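Local coordinates for Tol-Pal system protein TolB (Acinetobacter baumannii, PDB 7MX5) that probably serves as the periplasmic component of the Tol-Pal system, which takes part in outer membrane invagination during cell division and in maintaining outer membrane integrity, at residues L173-P179 and E394-K400; G225-F230 and Y241-L245; N326-A330 and I341-T345. All blocks are in the same frame, centred on the assembly; numbering follows the deposited sequence.

Interaction 1: L173-P179 and E394-K400; sequences LSPAWTP and EPAWAPK
Glu394 reaches across to Ser174 with its chain extended beyond CG, and both oxygens of its carboxylate are used. Ser174 N donates to Glu394 OE1 at 3.1 Å in an almost straight bond (174°), while Ser174 OG donates to Glu394 OE2 at 3.0 Å. Both donors approach from above the carboxylate plane rather than within it. Arg141 forms a long, weak ion pair with OE1, and the backbone N of Glu394 is taken by Glu349. The Pro175 ring crosses the Glu394 side chain at about a right angle, its CD lying near CB and the carbonyl oxygen of Glu394. A water donates to Pro175 O at 2.8 Å and, weakly, to Glu394 O, linking the two backbones.

Further along, the methyl of Ala396 fits between Pro175 O and Trp177 CD1. Ala396 O lies at the edge of the Trp177 indole, near its plane, 2.5 Å from Trp177 NE1; the bond is weak and bent, and so short a distance makes it doubtful. The indole gets there with CG anti to the carbonyl carbon (chi1 -80°). Trp397 turns away, to Met359 and Val361. Ala398 then covers one face of the indole: its CB stands 3.5 Å from the centroid of the Trp177 six-membered ring, a CH-pi contact over the face. Pro399 CD makes a further apolar contact, 3.5 Å from Trp177 CB, and Pro399 CG rests on the carbonyl oxygen of Pro179 at 3.4 Å.

The strands 173-177 and 394-397 run parallel, but their axes stay 6.5 Å apart, so side chains and water join them in place of a backbone ladder. Two related Pro-Ala-Trp sequences thus face each other on the innermost strands of adjacent blades, the arrangement seen around the central channel of a six-bladed beta-propeller.

Interaction 2: G225-F230 and Y241-L245; sequences GKSMLF and YQMDL
Met228 and Met243 form a hydrogen-bonded pair in the antiparallel hairpin that makes the two middle strands of a four-stranded propeller blade. Met228 N donates to Met243 O at 2.9 Å, and Met243 N returns a nearly straight bond (173°) to Met228 O at 2.6 Å. The next such pair repeats the exchange: Phe230 N gives to Tyr241 O at 2.9 Å, Tyr241 N to Phe230 O at 2.8 Å. Where the strand begins, Lys226 O accepts Leu245 N at 3.1 Å, so the ladder reaches one step past Ser227 and Asp244. Those two, like Leu229 and Gln242, are non-hydrogen-bonded pairs; the backbone of Leu229 bonds instead to Ser220 on the neighbouring strand.

Two polar side chains have partners beyond the two segments. Asp244 OD2 is bonded to Ser246 OG, and Gln242 NE2, passing beside Ser227 CB, makes a weak bond to Tyr265 OH in the next blade. Leu229 CD2 packs on Gln242 CB at 3.7 Å.

Met228, Met243, Phe230 and Tyr241 share the other face, where Ile209 and Val250 also pack. The Phe230 ring, with CG between the backbone N and the carbonyl carbon (chi1 62°), leans across the partner strand. Its plane is near parallel to the Tyr241 ring, yet the two are slid apart and barely overlap; Tyr241 CB is what covers the Phe230 face, offset toward the rim and 3.4 Å from Phe230 CZ.

Interaction 3: N326-A330 and I341-T345; sequences NYKVA and ILTPT
A classic beta bulge sets Leu342 and Thr343 together opposite Val329. Val329 O is shared by two donors: Leu342 N comes to 2.7 Å in the carbonyl plane, and Thr343 N makes a weaker bond at 3.3 Å. In return Val329 N donates to Thr343 O at 2.8 Å, nearly along the C=O axis. The extra residue shows in the backbone of Leu342, whose psi of -50° departs from the extended values on both sides and shifts the register by one, so that Ala330 pairs with Ile341.

This hairpin forms the outer two strands of a propeller blade, 328-333 and the edge strand 339-344. Leu342 and Thr343 both reach the following blade, where Met375 meets them; Val329 and Thr343 also touch Tyr362 there. On that face Thr343 CG2 abuts Val329 CB at 3.8 Å, and Val329 CG2 meets Thr345 CB at 3.9 Å, the two side chains crossing at about a right angle.

Beyond the bulge, Thr345 N donates to Tyr327 O at 2.9 Å from well above the carbonyl plane. Thr345 CG2, held between its own backbone N and carbonyl carbon, comes to 3.6 Å from Tyr327 CB, while the Tyr327 ring leads off to meet Phe303. Lys328 CB lies against Ile341 CG2, and the bend at chi2 brings Lys328 CD to 4.0 Å from Pro344 CA.

Overall arrangement
From the N terminus, strand 6-9 first adds to the outer edge of the blade that holds 382-386; the chain then builds the amino-terminal mixed sheet and starts the propeller blades at strand 135-141. Residues 173-179 open the loop of interaction 1, which closes at the C terminus with 394-400. Within it lie interaction 2 and, later in series, interaction 3, each a short hairpin closed inside one blade. Strand 391-397 pairs with 135-141, the Velcro-like closure of the ring; interaction 1 packs it against strand 172-177 of the next blade. Pro179 CG packs on Gly225 CA, so interactions 1 and 2 touch; interaction 3, its nearest atoms about 9 Å from interaction 1, belongs to a separate blade.

Interaction 1: L173-P179 and E394-K400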
loop_
_atom_site.group_PDB
_atom_site.type_symbol
_atom_site.label_atom_id
_atom_site.label_comp_id
_atom_site.label_asym_id
_atom_site.label_seq_id
_atom_site.Cartn_x
_atom_site.Cartn_y
_atom_site.Cartn_z
ATOM N N LEU A 173 -3.371 -15.746 6.735
ATOM C CA LEU A 173 -4.015 -15.177 5.561
ATOM C C LEU A 173 -4.639 -13.823 5.872
ATOM O O LEU A 173 -5.037 -13.544 7.006
ATOM C CB LEU A 173 -5.102 -16.112 5.008
ATOM C CG LEU A 173 -4.798 -17.611 4.967
ATOM C CD1 LEU A 173 -6.075 -18.406 4.757
ATOM C CD2 LEU A 173 -3.784 -17.923 3.879
ATOM N N SER A 174 -4.711 -12.988 4.834
ATOM C CA SER A 174 -5.486 -11.753 4.788
ATOM C C SER A 174 -5.148 -10.783 5.915
ATOM O O SER A 174 -5.956 -10.599 6.834
ATOM C CB SER A 174 -6.981 -12.078 4.819
ATOM O OG SER A 174 -7.326 -12.986 3.788
ATOM N N PRO A 175 -3.985 -10.136 5.879
ATOM C CA PRO A 175 -3.725 -9.051 6.837
ATOM C C PRO A 175 -4.577 -7.835 6.497
ATOM O O PRO A 175 -4.656 -7.420 5.338
ATOM C CB PRO A 175 -2.228 -8.759 6.669
ATOM C CG PRO A 175 -1.704 -9.751 5.678
ATOM C CD PRO A 175 -2.858 -10.359 4.959
ATOM N N ALA A 176 -5.224 -7.275 7.516
ATOM C CA ALA A 176 -6.104 -6.125 7.349
ATOM C C ALA A 176 -5.732 -5.058 8.366
ATOM O O ALA A 176 -5.575 -5.354 9.554
ATOM C CB ALA A 176 -7.574 -6.521 7.509
ATOM N N TRP A 177 -5.603 -3.820 7.898
ATOM C CA TRP A 177 -5.164 -2.715 8.737
ATOM C C TRP A 177 -6.351 -2.075 9.444
ATOM O O TRP A 177 -7.393 -1.828 8.828
ATOM C CB TRP A 177 -4.429 -1.668 7.901
ATOM C CG TRP A 177 -3.012 -2.028 7.597
ATOM C CD1 TRP A 177 -2.541 -2.599 6.453
ATOM C CD2 TRP A 177 -1.877 -1.840 8.450
ATOM N NE1 TRP A 177 -1.182 -2.780 6.539
ATOM C CE2 TRP A 177 -0.750 -2.323 7.756
ATOM C CE3 TRP A 177 -1.705 -1.312 9.734
ATOM C CZ2 TRP A 177 0.531 -2.292 8.302
ATOM C CZ3 TRP A 177 -0.433 -1.282 10.273
ATOM C CH2 TRP A 177 0.669 -1.769 9.558
ATOM N N THR A 178 -6.188 -1.811 10.736
ATOM C CA THR A 178 -7.187 -1.062 11.475
ATOM C C THR A 178 -7.193 0.394 10.998
ATOM O O THR A 178 -6.174 0.895 10.513
ATOM C CB THR A 178 -6.905 -1.159 12.979
ATOM O OG1 THR A 178 -8.031 -1.749 13.642
ATOM C CG2 THR A 178 -6.613 0.198 13.592
ATOM N N PRO A 179 -8.343 1.079 11.091
ATOM C CA PRO A 179 -8.467 2.417 10.473
ATOM C C PRO A 179 -7.337 3.386 10.791
ATOM O O PRO A 179 -6.897 4.116 9.895
ATOM C CB PRO A 179 -9.805 2.931 11.022
ATOM C CG PRO A 179 -10.563 1.727 11.422
ATOM C CD PRO A 179 -9.625 0.579 11.617
ATOM N N GLU A 394 -0.819 -11.323 -0.471
ATOM C CA GLU A 394 -1.828 -10.565 0.263
ATOM C C GLU A 394 -1.261 -9.306 0.910
ATOM O O GLU A 394 -1.221 -9.211 2.144
ATOM C CB GLU A 394 -2.475 -11.457 1.323
ATOM C CG GLU A 394 -3.696 -12.215 0.825
ATOM C CD GLU A 394 -4.060 -13.391 1.711
ATOM O OE1 GLU A 394 -3.155 -13.944 2.373
ATOM O OE2 GLU A 394 -5.251 -13.764 1.746
ATOM N N PRO A 395 -0.828 -8.320 0.129
ATOM C CA PRO A 395 -0.347 -7.070 0.720
ATOM C C PRO A 395 -1.499 -6.188 1.178
ATOM O O PRO A 395 -2.630 -6.287 0.699
ATOM C CB PRO A 395 0.426 -6.414 -0.427
ATOM C CG PRO A 395 -0.270 -6.899 -1.649
ATOM C CD PRO A 395 -0.735 -8.303 -1.342
ATOM N N ALA A 396 -1.186 -5.311 2.130
ATOM C CA ALA A 396 -2.171 -4.370 2.658
ATOM C C ALA A 396 -1.445 -3.092 3.052
ATOM O O ALA A 396 -0.731 -3.068 4.059
ATOM C CB ALA A 396 -2.923 -4.965 3.847
ATOM N N TRP A 397 -1.626 -2.040 2.257
ATOM C CA TRP A 397 -1.001 -0.756 2.547
ATOM C C TRP A 397 -1.672 -0.107 3.750
ATOM O O TRP A 397 -2.898 0.033 3.789
ATOM C CB TRP A 397 -1.095 0.160 1.328
ATOM C CG TRP A 397 0.055 1.112 1.177
ATOM C CD1 TRP A 397 0.579 1.926 2.141
ATOM C CD2 TRP A 397 0.815 1.357 -0.012
ATOM N NE1 TRP A 397 1.621 2.658 1.624
ATOM C CE2 TRP A 397 1.786 2.328 0.304
ATOM C CE3 TRP A 397 0.771 0.848 -1.314
ATOM C CZ2 TRP A 397 2.705 2.799 -0.632
ATOM C CZ3 TRP A 397 1.683 1.316 -2.243
ATOM C CH2 TRP A 397 2.637 2.282 -1.896
ATOM N N ALA A 398 -0.868 0.287 4.735
ATOM C CA ALA A 398 -1.413 0.914 5.929
ATOM C C ALA A 398 -2.031 2.266 5.577
ATOM O O ALA A 398 -1.440 3.044 4.823
ATOM C CB ALA A 398 -0.328 1.095 6.989
ATOM N N PRO A 399 -3.209 2.574 6.105
ATOM C CA PRO A 399 -3.888 3.827 5.768
ATOM C C PRO A 399 -3.258 5.009 6.498
ATOM O O PRO A 399 -2.326 4.867 7.289
ATOM C CB PRO A 399 -5.321 3.575 6.241
ATOM C CG PRO A 399 -5.152 2.653 7.399
ATOM C CD PRO A 399 -4.011 1.743 7.020
ATOM N N LYS A 400 -3.793 6.192 6.216
ATOM C CA LYS A 400 -3.332 7.421 6.851
ATOM C C LYS A 400 -4.468 8.085 7.621
ATOM O O LYS A 400 -5.623 7.664 7.532
ATOM C CB LYS A 400 -2.767 8.386 5.808
ATOM C CG LYS A 400 -1.272 8.636 5.935
ATOM C CD LYS A 400 -0.475 7.369 5.665
ATOM C CE LYS A 400 1.018 7.651 5.635
ATOM N NZ LYS A 400 1.328 8.928 4.935
ATOM O OXT LYS A 400 -4.261 9.054 8.350
HETATM O O HOH W 1 -4.463 -8.606 2.775
#

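Interaction 2: G225-F230 and Y241-L245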
loop_
_atom_site.group_PDB
_atom_site.type_symbol
_atom_site.label_atom_id
_atom_site.label_comp_id
_atom_site.label_asym_id
_atom_site.label_seq_id
_atom_site.Cartn_x
_atom_site.Cartn_y
_atom_site.Cartn_z
ATOM N N GLY A 225 -14.216 2.540 13.216
ATOM C CA GLY A 225 -13.556 1.732 14.220
ATOM C C GLY A 225 -14.486 0.954 15.121
ATOM O O GLY A 225 -14.073 0.531 16.203
ATOM N N LYS A 226 -15.735 0.744 14.702
ATOM C CA LYS A 226 -16.725 0.079 15.536
ATOM C C LYS A 226 -17.143 -1.292 15.030
ATOM O O LYS A 226 -17.709 -2.068 15.807
ATOM C CB LYS A 226 -17.980 0.954 15.673
ATOM C CG LYS A 226 -17.700 2.382 16.108
ATOM C CD LYS A 226 -18.786 2.894 17.039
ATOM C CE LYS A 226 -18.326 4.126 17.799
ATOM N NZ LYS A 226 -18.018 3.817 19.223
ATOM N N SER A 227 -16.887 -1.613 13.764
ATOM C CA SER A 227 -17.369 -2.857 13.185
ATOM C C SER A 227 -16.289 -3.482 12.313
ATOM O O SER A 227 -15.322 -2.827 11.914
ATOM C CB SER A 227 -18.645 -2.635 12.364
ATOM O OG SER A 227 -19.636 -1.976 13.135
ATOM N N MET A 228 -16.474 -4.767 12.020
ATOM C CA MET A 228 -15.564 -5.518 11.170
ATOM C C MET A 228 -16.362 -6.493 10.318
ATOM O O MET A 228 -17.265 -7.169 10.817
ATOM C CB MET A 228 -14.521 -6.281 11.999
ATOM C CG MET A 228 -13.766 -7.348 11.218
ATOM S SD MET A 228 -12.859 -8.493 12.275
ATOM C CE MET A 228 -13.989 -9.884 12.276
ATOM N N LEU A 229 -16.031 -6.554 9.032
ATOM C CA LEU A 229 -16.609 -7.531 8.124
ATOM C C LEU A 229 -15.668 -8.719 7.969
ATOM O O LEU A 229 -14.447 -8.585 8.077
ATOM C CB LEU A 229 -16.891 -6.916 6.751
ATOM C CG LEU A 229 -18.050 -5.924 6.653
ATOM C CD1 LEU A 229 -17.895 -5.064 5.412
ATOM C CD2 LEU A 229 -19.387 -6.644 6.645
ATOM N N PHE A 230 -16.251 -9.888 7.716
ATOM C CA PHE A 230 -15.460 -11.089 7.496
ATOM C C PHE A 230 -16.296 -12.097 6.724
ATOM O O PHE A 230 -17.528 -12.033 6.710
ATOM C CB PHE A 230 -14.959 -11.692 8.816
ATOM C CG PHE A 230 -16.054 -12.135 9.748
ATOM C CD1 PHE A 230 -16.748 -11.213 10.516
ATOM C CD2 PHE A 230 -16.378 -13.476 9.867
ATOM C CE1 PHE A 230 -17.749 -11.621 11.378
ATOM C CE2 PHE A 230 -17.378 -13.889 10.727
ATOM C CZ PHE A 230 -18.063 -12.962 11.485
ATOM N N TYR A 241 -20.290 -11.536 6.779
ATOM C CA TYR A 241 -20.813 -11.219 8.098
ATOM C C TYR A 241 -20.236 -9.890 8.563
ATOM O O TYR A 241 -19.100 -9.540 8.230
ATOM C CB TYR A 241 -20.457 -12.314 9.109
ATOM C CG TYR A 241 -21.122 -13.646 8.855
ATOM C CD1 TYR A 241 -20.565 -14.564 7.976
ATOM C CD2 TYR A 241 -22.316 -13.977 9.479
ATOM C CE1 TYR A 241 -21.174 -15.781 7.735
ATOM C CE2 TYR A 241 -22.925 -15.195 9.250
ATOM C CZ TYR A 241 -22.356 -16.090 8.373
ATOM O OH TYR A 241 -22.969 -17.299 8.140
ATOM N N GLN A 242 -21.023 -9.149 9.337
ATOM C CA GLN A 242 -20.551 -7.937 9.992
ATOM C C GLN A 242 -20.516 -8.163 11.496
ATOM O O GLN A 242 -21.511 -8.597 12.087
ATOM C CB GLN A 242 -21.431 -6.729 9.669
ATOM C CG GLN A 242 -20.811 -5.416 10.135
ATOM C CD GLN A 242 -21.676 -4.206 9.851
ATOM O OE1 GLN A 242 -22.826 -4.333 9.433
ATOM N NE2 GLN A 242 -21.123 -3.019 10.075
ATOM N N MET A 243 -19.377 -7.867 12.107
ATOM C CA MET A 243 -19.217 -7.975 13.547
ATOM C C MET A 243 -19.268 -6.600 14.191
ATOM O O MET A 243 -18.793 -5.616 13.620
ATOM C CB MET A 243 -17.898 -8.654 13.910
ATOM C CG MET A 243 -17.960 -9.386 15.231
ATOM S SD MET A 243 -16.347 -9.827 15.877
ATOM C CE MET A 243 -16.643 -11.539 16.305
ATOM N N ASP A 244 -19.850 -6.541 15.382
ATOM C CA ASP A 244 -19.793 -5.358 16.229
ATOM C C ASP A 244 -18.724 -5.598 17.287
ATOM O O ASP A 244 -18.807 -6.570 18.046
ATOM C CB ASP A 244 -21.152 -5.072 16.865
ATOM C CG ASP A 244 -21.096 -3.941 17.870
ATOM O OD1 ASP A 244 -20.327 -2.981 17.648
ATOM O OD2 ASP A 244 -21.828 -4.007 18.879
ATOM N N LEU A 245 -17.721 -4.718 17.328
ATOM C CA LEU A 245 -16.536 -4.980 18.139
ATOM C C LEU A 245 -16.845 -4.990 19.631
ATOM O O LEU A 245 -16.174 -5.694 20.394
ATOM C CB LEU A 245 -15.456 -3.939 17.835
ATOM C CG LEU A 245 -14.888 -3.912 16.414
ATOM C CD1 LEU A 245 -13.518 -3.251 16.400
ATOM C CD2 LEU A 245 -14.814 -5.313 15.823
#

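Interaction 3: N326-A330 and I341-T345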
loop_
_atom_site.group_PDB
_atom_site.type_symbol
_atom_site.label_atom_id
_atom_site.label_comp_id
_atom_site.label_asym_id
_atom_site.label_seq_id
_atom_site.Cartn_x
_atom_site.Cartn_y
_atom_site.Cartn_z
ATOM N N ASN A 326 -5.949 -13.503 -19.226
ATOM C CA ASN A 326 -5.883 -13.907 -17.832
ATOM C C ASN A 326 -6.111 -12.709 -16.908
ATOM O O ASN A 326 -6.657 -11.677 -17.327
ATOM C CB ASN A 326 -4.541 -14.600 -17.579
ATOM C CG ASN A 326 -4.501 -16.007 -18.139
ATOM O OD1 ASN A 326 -4.685 -16.214 -19.338
ATOM N ND2 ASN A 326 -4.266 -16.983 -17.271
ATOM N N TYR A 327 -5.702 -12.853 -15.649
ATOM C CA TYR A 327 -6.016 -11.865 -14.627
ATOM C C TYR A 327 -5.268 -10.562 -14.874
ATOM O O TYR A 327 -4.093 -10.560 -15.254
ATOM C CB TYR A 327 -5.667 -12.410 -13.242
ATOM C CG TYR A 327 -6.439 -13.651 -12.854
ATOM C CD1 TYR A 327 -7.823 -13.631 -12.759
ATOM C CD2 TYR A 327 -5.781 -14.845 -12.589
ATOM C CE1 TYR A 327 -8.532 -14.765 -12.408
ATOM C CE2 TYR A 327 -6.481 -15.984 -12.236
ATOM C CZ TYR A 327 -7.856 -15.938 -12.149
ATOM O OH TYR A 327 -8.557 -17.069 -11.798
ATOM N N LYS A 328 -5.961 -9.447 -14.656
ATOM C CA LYS A 328 -5.377 -8.119 -14.764
ATOM C C LYS A 328 -5.729 -7.311 -13.527
ATOM O O LYS A 328 -6.830 -7.441 -12.982
ATOM C CB LYS A 328 -5.873 -7.375 -16.014
ATOM C CG LYS A 328 -6.099 -8.250 -17.234
ATOM C CD LYS A 328 -4.848 -8.335 -18.090
ATOM C CE LYS A 328 -4.928 -9.496 -19.068
ATOM N NZ LYS A 328 -4.320 -9.155 -20.381
ATOM N N VAL A 329 -4.789 -6.485 -13.082
ATOM C CA VAL A 329 -5.084 -5.464 -12.083
ATOM C C VAL A 329 -5.711 -4.281 -12.808
ATOM O O VAL A 329 -5.121 -3.734 -13.745
ATOM C CB VAL A 329 -3.820 -5.045 -11.320
ATOM C CG1 VAL A 329 -4.137 -3.922 -10.344
ATOM C CG2 VAL A 329 -3.222 -6.238 -10.592
ATOM N N ALA A 330 -6.916 -3.899 -12.396
ATOM C CA ALA A 330 -7.660 -2.849 -13.073
ATOM C C ALA A 330 -8.120 -1.801 -12.071
ATOM O O ALA A 330 -8.252 -2.065 -10.873
ATOM C CB ALA A 330 -8.869 -3.413 -13.831
ATOM N N ILE A 341 -7.400 -0.816 -17.203
ATOM C CA ILE A 341 -6.548 -1.982 -17.000
ATOM C C ILE A 341 -5.124 -1.500 -16.757
ATOM O O ILE A 341 -4.550 -0.782 -17.583
ATOM C CB ILE A 341 -6.615 -2.938 -18.199
ATOM C CG1 ILE A 341 -8.021 -3.532 -18.326
ATOM C CG2 ILE A 341 -5.567 -4.035 -18.059
ATOM C CD1 ILE A 341 -8.071 -4.860 -19.054
ATOM N N LEU A 342 -4.550 -1.892 -15.621
ATOM C CA LEU A 342 -3.232 -1.420 -15.217
ATOM C C LEU A 342 -2.114 -2.344 -15.689
ATOM O O LEU A 342 -1.134 -1.882 -16.283
ATOM C CB LEU A 342 -3.178 -1.269 -13.693
ATOM C CG LEU A 342 -2.398 -0.085 -13.125
ATOM C CD1 LEU A 342 -2.652 1.169 -13.946
ATOM C CD2 LEU A 342 -2.774 0.138 -11.671
ATOM N N THR A 343 -2.247 -3.645 -15.438
ATOM C CA THR A 343 -1.172 -4.594 -15.687
ATOM C C THR A 343 -1.696 -6.022 -15.598
ATOM O O THR A 343 -2.696 -6.273 -14.912
ATOM C CB THR A 343 -0.041 -4.388 -14.674
ATOM O OG1 THR A 343 0.991 -5.360 -14.883
ATOM C CG2 THR A 343 -0.575 -4.521 -13.254
ATOM N N PRO A 344 -1.070 -6.979 -16.277
ATOM C CA PRO A 344 -1.386 -8.387 -16.013
ATOM C C PRO A 344 -0.866 -8.807 -14.647
ATOM O O PRO A 344 0.070 -8.223 -14.097
ATOM C CB PRO A 344 -0.673 -9.148 -17.138
ATOM C CG PRO A 344 -0.172 -8.119 -18.095
ATOM C CD PRO A 344 -0.115 -6.811 -17.386
ATOM N N THR A 345 -1.502 -9.837 -14.093
ATOM C CA THR A 345 -1.107 -10.378 -12.802
ATOM C C THR A 345 -1.301 -11.886 -12.808
ATOM O O THR A 345 -2.129 -12.421 -13.552
ATOM C CB THR A 345 -1.901 -9.746 -11.649
ATOM O OG1 THR A 345 -1.519 -10.358 -10.409
ATOM C CG2 THR A 345 -3.396 -9.927 -11.862
#